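Long-range contact in putative adhesin (Komagataella phaffii, PDB 5FX8), which is a putative cell-wall adhesion protein that may mediate cell-cell interaction, represented here by its N-terminal part with two cohesin-like domains: residues Val159-Ala172 with Leu255-Leu269. Sequence-based numbering, arbitrary orientation.
Sequences VTGGVEWFVDIPGA and LADDEVLRVSFLSNL
Asp168 and Arg262 face each other in a non-hydrogen-bonded antiparallel pair and reach out side by side, carboxylate and guanidinium nearly coplanar at 16°. Arg262 NE gives Asp168 OD1 a straight bond of 2.6 Å on its syn lone pair, while Arg262 NH2 meets Asp168 OD2, and the two prongs of this salt bridge fix the rotation of both groups. Extended through chi1 and chi2, the Arg262 chain carries CD over one face of the Phe166 ring, 4.1 Å from its centroid; the bend at chi3 (-72°) then swings NE and the guanidinium toward Asp168. Ser264 OG lies at that ring's edge and is hydrogen-bonded to Glu164 OE2, 2.7 Å away, on the anti lone pair; an extended glutamate chain spans the distance. Backbone bonds such as Val167 N to Val263 O (2.9 Å) join strands 162-170 and 260-268 within a five-stranded antiparallel sheet of the second cohesin-like domain. The opposite face is largely apolar and turns toward strands 176-186 and 275-286 of the second sheet. There Trp165 CB sits over the Phe265 ring, 3.8 Å from its centroid, and Val167 CG2 abuts the same ring's edge; Ile169, branched and compact, packs against Leu261 and Leu255. Farther out, Arg149 also pairs with Asp168 OD2, and Asp208 with Arg262 NH1.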
loop_
_atom_site.group_PDB
_atom_site.type_symbol
_atom_site.label_atom_id
_atom_site.label_comp_id
_atom_site.label_asym_id
_atom_site.label_seq_id
_atom_site.Cartn_x
_atom_site.Cartn_y
_atom_site.Cartn_z
ATOM N N VAL C 159 41.148 31.985 20.049
ATOM C CA VAL C 159 41.225 32.646 18.758
ATOM C C VAL C 159 41.309 34.152 18.988
ATOM O O VAL C 159 41.217 34.643 20.111
ATOM C CB VAL C 159 40.040 32.269 17.843
ATOM C CG1 VAL C 159 39.973 30.767 17.692
ATOM C CG2 VAL C 159 38.728 32.772 18.407
ATOM N N THR C 160 41.511 34.885 17.903
ATOM C CA THR C 160 41.503 36.347 17.910
ATOM C C THR C 160 40.138 36.921 18.298
ATOM O O THR C 160 39.349 37.356 17.458
ATOM C CB THR C 160 41.883 36.821 16.526
ATOM O OG1 THR C 160 43.060 36.125 16.112
ATOM C CG2 THR C 160 42.126 38.305 16.533
ATOM N N GLY C 161 39.856 36.971 19.593
ATOM C CA GLY C 161 38.500 37.299 19.988
ATOM C C GLY C 161 38.129 37.172 21.447
ATOM O O GLY C 161 37.865 38.176 22.074
ATOM N N GLY C 162 38.069 35.959 21.987
ATOM C CA GLY C 162 38.237 34.783 21.182
ATOM C C GLY C 162 38.339 33.417 21.815
ATOM O O GLY C 162 39.441 32.950 22.046
ATOM N N VAL C 163 37.206 32.760 22.063
ATOM C CA VAL C 163 37.164 31.322 22.310
ATOM C C VAL C 163 36.276 30.688 21.264
ATOM O O VAL C 163 35.127 31.100 21.095
ATOM C CB VAL C 163 36.596 30.959 23.686
ATOM C CG1 VAL C 163 37.176 29.644 24.121
ATOM C CG2 VAL C 163 36.834 32.012 24.650
ATOM N N GLU C 164 36.770 29.657 20.614
ATOM C CA GLU C 164 35.923 28.769 19.845
ATOM C C GLU C 164 35.717 27.519 20.683
ATOM O O GLU C 164 36.688 26.860 21.069
ATOM C CB GLU C 164 36.552 28.450 18.499
ATOM C CG GLU C 164 35.627 27.721 17.560
ATOM C CD GLU C 164 36.251 27.442 16.219
ATOM O OE1 GLU C 164 37.488 27.640 16.061
ATOM O OE2 GLU C 164 35.486 27.018 15.321
ATOM N N TRP C 165 34.465 27.237 21.022
ATOM C CA TRP C 165 34.116 26.041 21.764
ATOM C C TRP C 165 33.747 24.941 20.792
ATOM O O TRP C 165 33.122 25.202 19.766
ATOM C CB TRP C 165 32.938 26.292 22.690
ATOM C CG TRP C 165 33.145 27.295 23.722
ATOM C CD1 TRP C 165 32.699 28.577 23.714
ATOM C CD2 TRP C 165 33.810 27.109 24.959
ATOM N NE1 TRP C 165 33.049 29.209 24.873
ATOM C CE2 TRP C 165 33.742 28.328 25.656
ATOM C CE3 TRP C 165 34.471 26.032 25.548
ATOM C CZ2 TRP C 165 34.314 28.503 26.910
ATOM C CZ3 TRP C 165 35.029 26.201 26.800
ATOM C CH2 TRP C 165 34.943 27.427 27.468
ATOM N N PHE C 166 34.154 23.713 21.113
ATOM C CA PHE C 166 33.742 22.515 20.391
ATOM C C PHE C 166 33.020 21.595 21.358
ATOM O O PHE C 166 33.533 21.309 22.440
ATOM C CB PHE C 166 34.925 21.766 19.772
ATOM C CG PHE C 166 35.546 22.456 18.586
ATOM C CD1 PHE C 166 34.880 23.466 17.925
ATOM C CD2 PHE C 166 36.795 22.090 18.133
ATOM C CE1 PHE C 166 35.436 24.111 16.834
ATOM C CE2 PHE C 166 37.362 22.736 17.043
ATOM C CZ PHE C 166 36.668 23.752 16.392
ATOM N N VAL C 167 31.837 21.141 20.977
ATOM C CA VAL C 167 31.121 20.102 21.700
ATOM C C VAL C 167 31.026 18.908 20.761
ATOM O O VAL C 167 30.380 18.986 19.708
ATOM C CB VAL C 167 29.733 20.565 22.153
ATOM C CG1 VAL C 167 29.067 19.483 22.949
ATOM C CG2 VAL C 167 29.835 21.841 22.978
ATOM N N ASP C 168 31.691 17.818 21.114
ATOM C CA ASP C 168 31.694 16.609 20.305
ATOM C C ASP C 168 30.708 15.603 20.873
ATOM O O ASP C 168 30.732 15.317 22.071
ATOM C CB ASP C 168 33.086 15.994 20.252
ATOM C CG ASP C 168 33.999 16.718 19.302
ATOM O OD1 ASP C 168 33.550 17.709 18.704
ATOM O OD2 ASP C 168 35.164 16.299 19.142
ATOM N N ILE C 169 29.852 15.064 20.012
ATOM C CA ILE C 169 28.914 14.010 20.375
ATOM C C ILE C 169 29.329 12.743 19.634
ATOM O O ILE C 169 29.265 12.701 18.399
ATOM C CB ILE C 169 27.470 14.378 20.030
ATOM C CG1 ILE C 169 27.128 15.794 20.502
ATOM C CG2 ILE C 169 26.561 13.302 20.583
ATOM C CD1 ILE C 169 26.963 15.925 21.957
ATOM N N PRO C 170 29.750 11.695 20.331
ATOM C CA PRO C 170 30.149 10.463 19.643
ATOM C C PRO C 170 28.948 9.570 19.352
ATOM O O PRO C 170 28.150 9.261 20.240
ATOM C CB PRO C 170 31.106 9.803 20.639
ATOM C CG PRO C 170 30.648 10.268 21.935
ATOM C CD PRO C 170 30.076 11.650 21.757
ATOM N N GLY C 171 28.821 9.163 18.089
ATOM C CA GLY C 171 27.826 8.178 17.724
ATOM C C GLY C 171 28.072 6.822 18.335
ATOM O O GLY C 171 27.127 6.058 18.514
ATOM N N ALA C 172 29.300 6.521 18.681
ATOM C CA ALA C 172 29.605 5.288 19.372
ATOM C C ALA C 172 29.045 5.230 20.785
ATOM O O ALA C 172 29.436 4.353 21.543
ATOM C CB ALA C 172 31.116 5.096 19.402
ATOM N N LEU C 255 22.904 9.502 14.058
ATOM C CA LEU C 255 24.343 9.615 14.196
ATOM C C LEU C 255 24.910 8.204 14.129
ATOM O O LEU C 255 24.627 7.368 14.991
ATOM C CB LEU C 255 24.699 10.327 15.492
ATOM C CG LEU C 255 26.062 11.007 15.498
ATOM C CD1 LEU C 255 26.129 12.076 14.435
ATOM C CD2 LEU C 255 26.318 11.563 16.867
ATOM N N ALA C 256 25.675 7.936 13.078
ATOM C CA ALA C 256 26.196 6.610 12.834
ATOM C C ALA C 256 27.201 6.218 13.909
ATOM O O ALA C 256 27.823 7.054 14.570
ATOM C CB ALA C 256 26.843 6.535 11.457
ATOM N N ASP C 257 27.359 4.909 14.055
ATOM C CA ASP C 257 28.243 4.355 15.063
ATOM C C ASP C 257 29.674 4.872 14.932
ATOM O O ASP C 257 30.374 5.015 15.937
ATOM C CB ASP C 257 28.187 2.837 14.961
ATOM C CG ASP C 257 29.282 2.177 15.712
ATOM O OD1 ASP C 257 29.147 2.041 16.945
ATOM O OD2 ASP C 257 30.277 1.791 15.067
ATOM N N ASP C 258 30.123 5.187 13.720
ATOM C CA ASP C 258 31.489 5.635 13.489
ATOM C C ASP C 258 31.591 7.140 13.269
ATOM O O ASP C 258 32.584 7.614 12.719
ATOM C CB ASP C 258 32.082 4.896 12.288
ATOM C CG ASP C 258 31.552 5.413 10.953
ATOM O OD1 ASP C 258 30.331 5.621 10.805
ATOM O OD2 ASP C 258 32.373 5.626 10.041
ATOM N N GLU C 259 30.583 7.899 13.660
ATOM C CA GLU C 259 30.551 9.317 13.362
ATOM C C GLU C 259 30.624 10.129 14.646
ATOM O O GLU C 259 30.287 9.650 15.726
ATOM C CB GLU C 259 29.294 9.671 12.567
ATOM C CG GLU C 259 29.395 9.339 11.086
ATOM C CD GLU C 259 28.117 9.662 10.339
ATOM O OE1 GLU C 259 27.076 9.771 11.014
ATOM O OE2 GLU C 259 28.149 9.807 9.092
ATOM N N VAL C 260 31.105 11.364 14.516
ATOM C CA VAL C 260 31.136 12.326 15.610
ATOM C C VAL C 260 30.496 13.613 15.119
ATOM O O VAL C 260 30.904 14.150 14.087
ATOM C CB VAL C 260 32.570 12.597 16.114
ATOM C CG1 VAL C 260 32.593 13.786 17.026
ATOM C CG2 VAL C 260 33.105 11.424 16.870
ATOM N N LEU C 261 29.481 14.085 15.841
ATOM C CA LEU C 261 28.904 15.408 15.629
ATOM C C LEU C 261 29.685 16.452 16.415
ATOM O O LEU C 261 29.845 16.327 17.627
ATOM C CB LEU C 261 27.441 15.444 16.076
ATOM C CG LEU C 261 26.807 16.830 16.066
ATOM C CD1 LEU C 261 26.737 17.291 14.677
ATOM C CD2 LEU C 261 25.438 16.760 16.612
ATOM N N ARG C 262 30.129 17.499 15.740
ATOM C CA ARG C 262 30.906 18.551 16.378
ATOM C C ARG C 262 30.190 19.876 16.202
ATOM O O ARG C 262 30.010 20.340 15.078
ATOM C CB ARG C 262 32.320 18.616 15.797
ATOM C CG ARG C 262 33.111 19.850 16.197
ATOM C CD ARG C 262 34.581 19.662 15.952
ATOM N NE ARG C 262 35.133 18.735 16.926
ATOM C CZ ARG C 262 36.360 18.249 16.865
ATOM N NH1 ARG C 262 37.154 18.609 15.868
ATOM N NH2 ARG C 262 36.790 17.408 17.793
ATOM N N VAL C 263 29.793 20.491 17.302
ATOM C CA VAL C 263 29.172 21.800 17.255
ATOM C C VAL C 263 30.197 22.847 17.660
ATOM O O VAL C 263 30.885 22.696 18.669
ATOM C CB VAL C 263 27.934 21.857 18.158
ATOM C CG1 VAL C 263 27.280 23.209 18.032
ATOM C CG2 VAL C 263 26.975 20.794 17.758
ATOM N N SER C 264 30.296 23.910 16.881
ATOM C CA SER C 264 31.249 24.976 17.132
ATOM C C SER C 264 30.493 26.268 17.382
ATOM O O SER C 264 29.661 26.656 16.566
ATOM C CB SER C 264 32.194 25.123 15.946
ATOM O OG SER C 264 33.008 26.261 16.062
ATOM N N PHE C 265 30.773 26.944 18.494
ATOM C CA PHE C 265 30.227 28.282 18.696
ATOM C C PHE C 265 31.294 29.244 19.195
ATOM O O PHE C 265 31.999 28.966 20.164
ATOM C CB PHE C 265 29.013 28.285 19.635
ATOM C CG PHE C 265 29.151 27.411 20.820
ATOM C CD1 PHE C 265 28.961 26.052 20.716
ATOM C CD2 PHE C 265 29.424 27.956 22.059
ATOM C CE1 PHE C 265 29.077 25.245 21.811
ATOM C CE2 PHE C 265 29.532 27.160 23.176
ATOM C CZ PHE C 265 29.359 25.803 23.053
ATOM N N LEU C 266 31.387 30.382 18.529
ATOM C CA LEU C 266 32.387 31.382 18.833
ATOM C C LEU C 266 31.900 32.283 19.949
ATOM O O LEU C 266 30.718 32.616 20.044
ATOM C CB LEU C 266 32.688 32.219 17.591
ATOM C CG LEU C 266 33.842 33.217 17.560
ATOM C CD1 LEU C 266 35.118 32.476 17.757
ATOM C CD2 LEU C 266 33.882 33.933 16.231
ATOM N N SER C 267 32.834 32.690 20.793
ATOM C CA SER C 267 32.574 33.657 21.845
ATOM C C SER C 267 33.634 34.747 21.768
ATOM O O SER C 267 34.818 34.485 21.993
ATOM C CB SER C 267 32.569 32.978 23.208
ATOM O OG SER C 267 32.200 33.886 24.219
ATOM N N ASN C 268 33.216 35.961 21.431
ATOM C CA ASN C 268 34.102 37.116 21.475
ATOM C C ASN C 268 34.274 37.612 22.908
ATOM O O ASN C 268 33.319 37.657 23.683
ATOM C CB ASN C 268 33.553 38.220 20.582
ATOM C CG ASN C 268 33.629 37.859 19.118
ATOM O OD1 ASN C 268 34.688 37.479 18.629
ATOM N ND2 ASN C 268 32.506 37.947 18.413
ATOM N N LEU C 269 35.509 37.970 23.263
ATOM C CA LEU C 269 35.841 38.419 24.610
ATOM C C LEU C 269 36.386 39.843 24.598
ATOM O O LEU C 269 37.019 40.277 23.634
ATOM C CB LEU C 269 36.875 37.495 25.251
ATOM C CG LEU C 269 36.486 36.021 25.271
ATOM C CD1 LEU C 269 37.670 35.145 25.643
ATOM C CD2 LEU C 269 35.339 35.802 26.236
#